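Local coordinates for protein carbohydrate kinase, FGGY (Novosphingobium aromaticivorans, PDB 3H6E) that belongs to the FGGY family and probably acts as a kinase that transfers phosphate to a carbohydrate, at residues Phe403-Ala408 against Val444-Leu449; Asn250-Leu255 against Thr388-Val393; Pro322-Ala327 against Asp362-Arg367. One frame throughout, in Å; residues are numbered along the deposited sequence.

How the contacts relate
All three contacts belong to the C-terminal, ASKHA-type half of the chain and step outward from its middle: their centres lie about 15 Å (contact 2), 23 Å (contact 1) and 31 Å (contact 3) from the centre of the chain. Contact 2 pairs two inner strands of the mixed sheet; contact 1, about 13 Å away between centres, sets a helix against the chain that leaves the edge strand. They meet where F403 CZ packs on L255 CD2 (3.9 Å). Contact 3 touches contact 1 through L325, whose CD1 lies 4.1 Å from R405 NH1, but stays about 14 Å from contact 2 at the nearest atoms. FGGY kinases generally hold their active site in the cleft between the two domains.

Contact 1 of 3, residues Phe403-Ala408 against Val444-Leu449; sequences FVRALA and VRIEPL
R405 reaches across the chain at E447 and P448 and takes two successive carbonyls along the edge of its guanidinium group. NE donates to E447 O at 3.1 Å, nearly straight at the hydrogen (160°); the oxygen lies almost in the guanidinium plane, whereas the donor stands above the carbonyl plane and not on a lone pair. NH2 bonds P448 O, also at 3.1 Å, but on a more bent path (140°), the oxygen tilted out of the guanidinium plane. A bend at chi3 (74°) turns the group so that both nitrogens face the main chain. The carboxylate of E447 takes no part, its OE2 6.2 Å from R405 NH2, so the arginine is held by backbone oxygens.

These bonds fasten the chain leaving edge strand 443-445 to helix 401-410, which covers one face of the mixed sheet in this ASKHA-type domain; V404 and I446 both reach the neighbouring strand 415-419. I446 points at the helix, and its CG2, anti to the backbone N, meets R405 CG at 3.6 Å and A408 CB at 3.9 Å. A408 CB also packs against the backbone at I446 O and P448 N, and against the ring of P448.

Further along, the two branches of L449 part: CD1 lies over A406, 3.8 Å from its CB, and CD2 touches R405 CB at 3.5 Å. L449 N makes a weak bond to R405 O, and S409 OG bonds both of these atoms. L457 of helix 457-468 touches A406 and L449 together.

Contact 2 of 3, residues Asn250-Leu255 against Thr388-Val393; sequences NEATVL and TGRILV
T388 N, T253 OG1 and E251 OE1 together grip one water at the start of the two strands. The water accepts from T388 N at 3.1 Å, lies 2.8 Å from T253 OG1, and gives a weak bond to E251 OE1. T388 OG1 sits between its own backbone N and carbonyl carbon (chi1 56°), which brings it 2.9 Å from E251 OE1. The second carboxylate oxygen of E251 forms a salt bridge with R265 of the adjacent strand, and T253 OG1 is also bonded to S387, so the water belongs to a wider polar cluster.

Beside this cluster the amide of N250 stacks on the guanidinium group of R390. The planes are 24° apart, and ND2 stands 3.4 Å above the guanidinium plane, over its centre; E246 O bonds that same ND2 and holds the amide in place. E251 O lies at the guanidinium edge.

From A252 and R390 onward the backbones run parallel, the axes of strands 252-255 and 390-393 19° apart. R390 O accepts from T253 N (2.8 Å), T253 O from L392 N (2.9 Å) and L392 O from L255 N (2.8 Å). V254 and L392 share one face of the sheet, turned to helix 233-241. T253, L255, I391 and V393 share the other, where L382 of helix 363-384 touches T253 and I391, and L255 CB meets I391 CG2 at 4.3 Å. With antiparallel strands on one flank (261-266, then 292-298 and 282-286) and parallel strand 415-419 on the other, this central parallel pair is consistent with the ribonuclease H-like core of ASKHA domains, here with extra edge strands.

Contact 3 of 3, residues Pro322-Ala327 against Asp362-Arg367; sequences PALLAA and DWFERR
A323 and L324 press side by side on the ring of F364, which juts from helix 363-384 as the main bump of this contact. The CB of F364 points toward 322-327, and the ring, with CG beside its own backbone N (chi1 -80°), settles against the small A323, whose CB is 3.3 Å from F364 CE2. L324 crosses F364 at about a right angle and sets CD1 3.4 Å from CD2. Both methyls approach the ring obliquely.

L324 is the answering bump. Its CD1 enters the notch between F364 and R367, lying 3.5 Å above one face of the guanidinium group, displaced from its centre, while F364 CZ sits at the edge of that same group. The position of R367 is fixed from outside, by a salt bridge from NH2 to D320 and a hydrogen bond from NH1 to R313 O, so the leucine packs on an arginine already anchored.

One turn on from A323, A327 is a second shallow spot. Its CB rests 4.0 Å from F364 O and 4.0 Å from E365 CG. The first turn of helix 363-384 is capped by D362, whose OD1 accepts a weak bond from E365 N at 3.3 Å.

L324 also touches V402 of helix 401-410. The axes of 322-326 and 363-367 come within 8.6 Å and cross at -76°, a steep packing of these two short segments where helix 321-326 meets the N-terminal end of helix 363-384, at the periphery of the FGGY C-terminal domain.

Contact 1 of 3, residues Phe403-Ala408 against Val444-Leu449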
loop_
_atom_site.group_PDB
_atom_site.type_symbol
_atom_site.label_atom_id
_atom_site.label_comp_id
_atom_site.label_asym_id
_atom_site.label_seq_id
_atom_site.Cartn_x
_atom_site.Cartn_y
_atom_site.Cartn_z
ATOM N N PHE A 403 19.511 -1.679 -9.527
ATOM C CA PHE A 403 18.619 -0.678 -8.947
ATOM C C PHE A 403 19.005 -0.317 -7.515
ATOM O O PHE A 403 19.308 0.840 -7.222
ATOM C CB PHE A 403 17.162 -1.149 -8.991
ATOM C CG PHE A 403 16.221 -0.271 -8.218
ATOM C CD1 PHE A 403 15.943 1.016 -8.647
ATOM C CD2 PHE A 403 15.616 -0.729 -7.056
ATOM C CE1 PHE A 403 15.079 1.831 -7.931
ATOM C CE2 PHE A 403 14.750 0.081 -6.338
ATOM C CZ PHE A 403 14.484 1.361 -6.778
ATOM N N VAL A 404 19.010 -1.303 -6.636
ATOM C CA VAL A 404 19.273 -1.102 -5.215
ATOM C C VAL A 404 20.654 -0.494 -4.991
ATOM O O VAL A 404 20.791 0.455 -4.188
ATOM C CB VAL A 404 19.172 -2.423 -4.431
ATOM C CG1 VAL A 404 19.570 -2.211 -2.978
ATOM C CG2 VAL A 404 17.765 -2.994 -4.528
ATOM N N ARG A 405 21.679 -1.025 -5.629
ATOM C CA ARG A 405 23.044 -0.531 -5.448
ATOM C C ARG A 405 23.232 0.881 -6.007
ATOM O O ARG A 405 24.009 1.669 -5.470
ATOM C CB ARG A 405 24.062 -1.497 -6.058
ATOM C CG ARG A 405 24.075 -2.865 -5.394
ATOM C CD ARG A 405 25.222 -3.723 -5.892
ATOM N NE ARG A 405 26.502 -3.279 -5.353
ATOM C CZ ARG A 405 27.665 -3.868 -5.614
ATOM N NH1 ARG A 405 27.708 -4.927 -6.413
ATOM N NH2 ARG A 405 28.785 -3.399 -5.077
ATOM N N ALA A 406 22.524 1.196 -7.085
ATOM C CA ALA A 406 22.542 2.549 -7.622
ATOM C C ALA A 406 21.920 3.489 -6.600
ATOM O O ALA A 406 22.341 4.634 -6.449
ATOM C CB ALA A 406 21.787 2.613 -8.939
ATOM N N LEU A 407 20.913 2.990 -5.893
ATOM C CA LEU A 407 20.253 3.773 -4.859
ATOM C C LEU A 407 21.218 4.038 -3.708
ATOM O O LEU A 407 21.325 5.159 -3.215
ATOM C CB LEU A 407 19.004 3.048 -4.355
ATOM C CG LEU A 407 18.005 3.940 -3.623
ATOM C CD1 LEU A 407 17.596 5.107 -4.515
ATOM C CD2 LEU A 407 16.794 3.143 -3.158
ATOM N N ALA A 408 21.927 2.996 -3.290
ATOM C CA ALA A 408 22.928 3.133 -2.238
ATOM C C ALA A 408 23.967 4.204 -2.585
ATOM O O ALA A 408 24.356 5.005 -1.729
ATOM C CB ALA A 408 23.602 1.804 -1.982
ATOM N N VAL A 444 20.134 -6.536 5.301
ATOM C CA VAL A 444 21.506 -6.457 4.838
ATOM C C VAL A 444 21.680 -5.112 4.159
ATOM O O VAL A 444 20.904 -4.766 3.270
ATOM C CB VAL A 444 21.816 -7.567 3.805
ATOM C CG1 VAL A 444 23.303 -7.582 3.465
ATOM C CG2 VAL A 444 21.355 -8.931 4.318
ATOM N N ARG A 445 22.682 -4.341 4.569
ATOM C CA ARG A 445 22.896 -3.053 3.928
ATOM C C ARG A 445 23.438 -3.229 2.517
ATOM O O ARG A 445 24.202 -4.155 2.241
ATOM C CB ARG A 445 23.818 -2.148 4.742
ATOM C CG ARG A 445 23.855 -0.729 4.191
ATOM C CD ARG A 445 24.706 0.195 5.028
ATOM N NE ARG A 445 24.741 1.540 4.458
ATOM C CZ ARG A 445 25.487 2.530 4.931
ATOM N NH1 ARG A 445 26.270 2.333 5.985
ATOM N NH2 ARG A 445 25.451 3.720 4.350
ATOM N N ILE A 446 23.029 -2.335 1.627
ATOM C CA ILE A 446 23.435 -2.411 0.236
ATOM C C ILE A 446 24.680 -1.575 -0.019
ATOM O O ILE A 446 24.755 -0.413 0.380
ATOM C CB ILE A 446 22.304 -1.946 -0.705
ATOM C CG1 ILE A 446 21.064 -2.816 -0.508
ATOM C CG2 ILE A 446 22.764 -1.986 -2.154
ATOM C CD1 ILE A 446 21.338 -4.302 -0.656
ATOM N N GLU A 447 25.658 -2.181 -0.681
ATOM C CA GLU A 447 26.873 -1.484 -1.068
ATOM C C GLU A 447 26.595 -0.654 -2.311
ATOM O O GLU A 447 25.892 -1.107 -3.215
ATOM C CB GLU A 447 27.978 -2.493 -1.382
ATOM C CG GLU A 447 28.200 -3.551 -0.313
ATOM C CD GLU A 447 29.255 -3.149 0.702
ATOM O OE1 GLU A 447 29.150 -2.036 1.265
ATOM O OE2 GLU A 447 30.188 -3.953 0.933
ATOM N N PRO A 448 27.144 0.567 -2.364
ATOM C CA PRO A 448 27.063 1.352 -3.599
ATOM C C PRO A 448 27.678 0.588 -4.770
ATOM O O PRO A 448 28.414 -0.375 -4.553
ATOM C CB PRO A 448 27.910 2.587 -3.279
ATOM C CG PRO A 448 27.849 2.710 -1.803
ATOM C CD PRO A 448 27.806 1.306 -1.279
ATOM N N LEU A 449 27.375 1.012 -5.993
ATOM C CA LEU A 449 27.936 0.382 -7.183
ATOM C C LEU A 449 29.451 0.542 -7.210
ATOM O O LEU A 449 29.970 1.639 -6.998
ATOM C CB LEU A 449 27.333 0.992 -8.448
ATOM C CG LEU A 449 25.856 0.717 -8.738
ATOM C CD1 LEU A 449 25.351 1.658 -9.815
ATOM C CD2 LEU A 449 25.638 -0.739 -9.140
#

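Contact 2 of 3, residues Asn250-Leu255 against Thr388-Val393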
loop_
_atom_site.group_PDB
_atom_site.type_symbol
_atom_site.label_atom_id
_atom_site.label_comp_id
_atom_site.label_asym_id
_atom_site.label_seq_id
_atom_site.Cartn_x
_atom_site.Cartn_y
_atom_site.Cartn_z
ATOM N N ASN A 250 12.864 4.242 14.429
ATOM C CA ASN A 250 13.742 5.242 13.829
ATOM C C ASN A 250 13.133 5.943 12.620
ATOM O O ASN A 250 12.152 5.479 12.035
ATOM C CB ASN A 250 15.078 4.606 13.432
ATOM C CG ASN A 250 15.746 3.878 14.586
ATOM O OD1 ASN A 250 15.830 4.397 15.699
ATOM N ND2 ASN A 250 16.233 2.667 14.322
ATOM N N GLU A 251 13.726 7.071 12.249
ATOM C CA GLU A 251 13.350 7.748 11.025
ATOM C C GLU A 251 13.689 6.813 9.877
ATOM O O GLU A 251 14.855 6.465 9.676
ATOM C CB GLU A 251 14.106 9.068 10.890
ATOM C CG GLU A 251 13.268 10.189 10.303
ATOM C CD GLU A 251 13.201 10.113 8.811
ATOM O OE1 GLU A 251 14.272 9.953 8.198
ATOM O OE2 GLU A 251 12.093 10.209 8.250
ATOM N N ALA A 252 12.671 6.386 9.139
ATOM C CA ALA A 252 12.876 5.396 8.088
ATOM C C ALA A 252 11.832 5.523 7.000
ATOM O O ALA A 252 10.750 6.056 7.229
ATOM C CB ALA A 252 12.851 3.996 8.667
ATOM N N THR A 253 12.165 5.029 5.815
ATOM C CA THR A 253 11.247 5.025 4.689
ATOM C C THR A 253 11.217 3.639 4.055
ATOM O O THR A 253 12.263 3.057 3.775
ATOM C CB THR A 253 11.681 6.038 3.615
ATOM O OG1 THR A 253 11.508 7.373 4.110
ATOM C CG2 THR A 253 10.863 5.856 2.344
ATOM N N VAL A 254 10.019 3.106 3.838
ATOM C CA VAL A 254 9.878 1.865 3.096
ATOM C C VAL A 254 9.524 2.165 1.645
ATOM O O VAL A 254 8.566 2.887 1.364
ATOM C CB VAL A 254 8.823 0.928 3.712
ATOM C CG1 VAL A 254 8.673 -0.326 2.860
ATOM C CG2 VAL A 254 9.191 0.564 5.146
ATOM N N LEU A 255 10.314 1.627 0.725
ATOM C CA LEU A 255 10.068 1.833 -0.689
ATOM C C LEU A 255 9.620 0.530 -1.321
ATOM O O LEU A 255 10.434 -0.363 -1.556
ATOM C CB LEU A 255 11.325 2.332 -1.397
ATOM C CG LEU A 255 11.163 2.516 -2.909
ATOM C CD1 LEU A 255 10.479 3.834 -3.206
ATOM C CD2 LEU A 255 12.503 2.442 -3.616
ATOM N N THR A 388 15.099 10.196 4.571
ATOM C CA THR A 388 16.506 10.148 4.938
ATOM C C THR A 388 16.787 8.988 5.881
ATOM O O THR A 388 15.864 8.342 6.378
ATOM C CB THR A 388 16.952 11.440 5.644
ATOM O OG1 THR A 388 16.115 11.675 6.783
ATOM C CG2 THR A 388 16.879 12.629 4.699
ATOM N N GLY A 389 18.070 8.734 6.122
ATOM C CA GLY A 389 18.491 7.828 7.174
ATOM C C GLY A 389 18.460 6.354 6.825
ATOM O O GLY A 389 19.502 5.723 6.666
ATOM N N ARG A 390 17.257 5.800 6.721
ATOM C CA ARG A 390 17.090 4.380 6.459
ATOM C C ARG A 390 16.034 4.153 5.394
ATOM O O ARG A 390 14.915 4.648 5.506
ATOM C CB ARG A 390 16.698 3.652 7.744
ATOM C CG ARG A 390 17.619 3.949 8.910
ATOM C CD ARG A 390 16.999 3.544 10.228
ATOM N NE ARG A 390 17.456 4.410 11.310
ATOM C CZ ARG A 390 18.423 4.098 12.164
ATOM N NH1 ARG A 390 19.041 2.926 12.075
ATOM N NH2 ARG A 390 18.765 4.962 13.115
ATOM N N ILE A 391 16.395 3.407 4.357
ATOM C CA ILE A 391 15.444 3.044 3.318
ATOM C C ILE A 391 15.405 1.534 3.134
ATOM O O ILE A 391 16.432 0.898 2.905
ATOM C CB ILE A 391 15.776 3.712 1.976
ATOM C CG1 ILE A 391 15.830 5.229 2.146
ATOM C CG2 ILE A 391 14.746 3.335 0.928
ATOM C CD1 ILE A 391 15.892 5.987 0.843
ATOM N N LEU A 392 14.212 0.964 3.245
ATOM C CA LEU A 392 14.025 -0.464 3.043
ATOM C C LEU A 392 13.313 -0.708 1.722
ATOM O O LEU A 392 12.158 -0.318 1.549
ATOM C CB LEU A 392 13.222 -1.057 4.200
ATOM C CG LEU A 392 12.668 -2.471 4.018
ATOM C CD1 LEU A 392 13.767 -3.442 3.601
ATOM C CD2 LEU A 392 11.983 -2.925 5.304
ATOM N N VAL A 393 14.014 -1.337 0.783
ATOM C CA VAL A 393 13.422 -1.695 -0.502
ATOM C C VAL A 393 12.722 -3.045 -0.391
ATOM O O VAL A 393 13.279 -3.998 0.154
ATOM C CB VAL A 393 14.480 -1.754 -1.622
ATOM C CG1 VAL A 393 13.813 -1.962 -2.971
ATOM C CG2 VAL A 393 15.310 -0.481 -1.636
HETATM O O HOH W 1 13.056 8.543 6.163
#

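Contact 3 of 3, residues Pro322-Ala327 against Asp362-Arg367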
loop_
_atom_site.group_PDB
_atom_site.type_symbol
_atom_site.label_atom_id
_atom_site.label_comp_id
_atom_site.label_asym_id
_atom_site.label_seq_id
_atom_site.Cartn_x
_atom_site.Cartn_y
_atom_site.Cartn_z
ATOM N N PRO A 322 24.703 -10.614 -12.129
ATOM C CA PRO A 322 26.121 -10.290 -12.343
ATOM C C PRO A 322 26.368 -9.651 -13.704
ATOM O O PRO A 322 27.139 -8.696 -13.799
ATOM C CB PRO A 322 26.811 -11.654 -12.262
ATOM C CG PRO A 322 25.890 -12.498 -11.448
ATOM C CD PRO A 322 24.507 -12.039 -11.806
ATOM N N ALA A 323 25.717 -10.169 -14.740
ATOM C CA ALA A 323 25.883 -9.634 -16.087
ATOM C C ALA A 323 25.231 -8.258 -16.213
ATOM O O ALA A 323 25.777 -7.355 -16.852
ATOM C CB ALA A 323 25.321 -10.595 -17.117
ATOM N N LEU A 324 24.058 -8.110 -15.605
ATOM C CA LEU A 324 23.427 -6.804 -15.473
ATOM C C LEU A 324 24.409 -5.868 -14.787
ATOM O O LEU A 324 24.660 -4.751 -15.243
ATOM C CB LEU A 324 22.157 -6.921 -14.630
ATOM C CG LEU A 324 20.818 -7.052 -15.356
ATOM C CD1 LEU A 324 21.021 -7.267 -16.844
ATOM C CD2 LEU A 324 20.015 -8.197 -14.753
ATOM N N LEU A 325 24.971 -6.355 -13.687
ATOM C CA LEU A 325 25.871 -5.574 -12.857
ATOM C C LEU A 325 27.136 -5.204 -13.624
ATOM O O LEU A 325 27.534 -4.039 -13.667
ATOM C CB LEU A 325 26.229 -6.371 -11.602
ATOM C CG LEU A 325 26.403 -5.563 -10.321
ATOM C CD1 LEU A 325 27.521 -4.540 -10.486
ATOM C CD2 LEU A 325 25.089 -4.890 -9.938
ATOM N N ALA A 326 27.763 -6.205 -14.232
ATOM C CA ALA A 326 29.012 -6.000 -14.952
ATOM C C ALA A 326 28.838 -5.066 -16.147
ATOM O O ALA A 326 29.811 -4.509 -16.655
ATOM C CB ALA A 326 29.591 -7.337 -15.396
ATOM N N ALA A 327 27.597 -4.900 -16.590
ATOM C CA ALA A 327 27.308 -4.082 -17.765
ATOM C C ALA A 327 27.127 -2.609 -17.408
ATOM O O ALA A 327 27.045 -1.751 -18.290
ATOM C CB ALA A 327 26.079 -4.614 -18.499
ATOM N N ASP A 362 22.543 -3.555 -27.065
ATOM C CA ASP A 362 22.387 -4.876 -26.474
ATOM C C ASP A 362 21.456 -4.811 -25.265
ATOM O O ASP A 362 21.300 -3.758 -24.645
ATOM C CB ASP A 362 23.744 -5.462 -26.079
ATOM C CG ASP A 362 24.425 -4.660 -24.991
ATOM O OD1 ASP A 362 24.785 -5.262 -23.954
ATOM O OD2 ASP A 362 24.590 -3.429 -25.172
ATOM N N TRP A 363 20.847 -5.944 -24.931
ATOM C CA TRP A 363 19.847 -5.993 -23.871
ATOM C C TRP A 363 20.410 -5.749 -22.473
ATOM O O TRP A 363 19.844 -4.981 -21.704
ATOM C CB TRP A 363 19.063 -7.309 -23.921
ATOM C CG TRP A 363 17.987 -7.291 -24.960
ATOM C CD1 TRP A 363 17.958 -7.996 -26.130
ATOM C CD2 TRP A 363 16.789 -6.509 -24.932
ATOM N NE1 TRP A 363 16.809 -7.708 -26.826
ATOM C CE2 TRP A 363 16.075 -6.797 -26.113
ATOM C CE3 TRP A 363 16.249 -5.596 -24.021
ATOM C CZ2 TRP A 363 14.849 -6.201 -26.407
ATOM C CZ3 TRP A 363 15.033 -5.010 -24.312
ATOM C CH2 TRP A 363 14.347 -5.312 -25.497
ATOM N N PHE A 364 21.522 -6.397 -22.148
ATOM C CA PHE A 364 22.099 -6.266 -20.814
ATOM C C PHE A 364 22.415 -4.818 -20.455
ATOM O O PHE A 364 22.159 -4.383 -19.334
ATOM C CB PHE A 364 23.345 -7.140 -20.668
ATOM C CG PHE A 364 23.037 -8.584 -20.411
ATOM C CD1 PHE A 364 22.953 -9.485 -21.457
ATOM C CD2 PHE A 364 22.819 -9.037 -19.123
ATOM C CE1 PHE A 364 22.665 -10.816 -21.220
ATOM C CE2 PHE A 364 22.526 -10.363 -18.878
ATOM C CZ PHE A 364 22.451 -11.254 -19.928
ATOM N N GLU A 365 22.964 -4.074 -21.409
ATOM C CA GLU A 365 23.306 -2.678 -21.168
ATOM C C GLU A 365 22.062 -1.803 -21.169
ATOM O O GLU A 365 22.020 -0.767 -20.506
ATOM C CB GLU A 365 24.309 -2.174 -22.206
ATOM C CG GLU A 365 25.697 -2.770 -22.062
ATOM C CD GLU A 365 26.733 -2.048 -22.903
ATOM O OE1 GLU A 365 26.362 -1.085 -23.607
ATOM O OE2 GLU A 365 27.918 -2.446 -22.856
ATOM N N ARG A 366 21.049 -2.223 -21.919
ATOM C CA ARG A 366 19.785 -1.505 -21.939
ATOM C C ARG A 366 19.002 -1.852 -20.674
ATOM O O ARG A 366 18.351 -0.996 -20.079
ATOM C CB ARG A 366 18.984 -1.850 -23.199
ATOM C CG ARG A 366 18.392 -0.630 -23.893
ATOM C CD ARG A 366 17.573 -0.989 -25.130
ATOM N NE ARG A 366 18.329 -1.788 -26.088
ATOM C CZ ARG A 366 18.117 -1.776 -27.401
ATOM N NH1 ARG A 366 17.179 -0.991 -27.920
ATOM N NH2 ARG A 366 18.852 -2.542 -28.199
ATOM N N ARG A 367 19.096 -3.111 -20.259
ATOM C CA ARG A 367 18.428 -3.588 -19.054
ATOM C C ARG A 367 19.084 -3.025 -17.795
ATOM O O ARG A 367 18.418 -2.777 -16.788
ATOM C CB ARG A 367 18.441 -5.118 -19.004
ATOM C CG ARG A 367 17.573 -5.798 -20.049
ATOM C CD ARG A 367 17.101 -7.147 -19.543
ATOM N NE ARG A 367 18.193 -8.102 -19.395
ATOM C CZ ARG A 367 18.172 -9.134 -18.557
ATOM N NH1 ARG A 367 17.121 -9.336 -17.775
ATOM N NH2 ARG A 367 19.208 -9.960 -18.492
#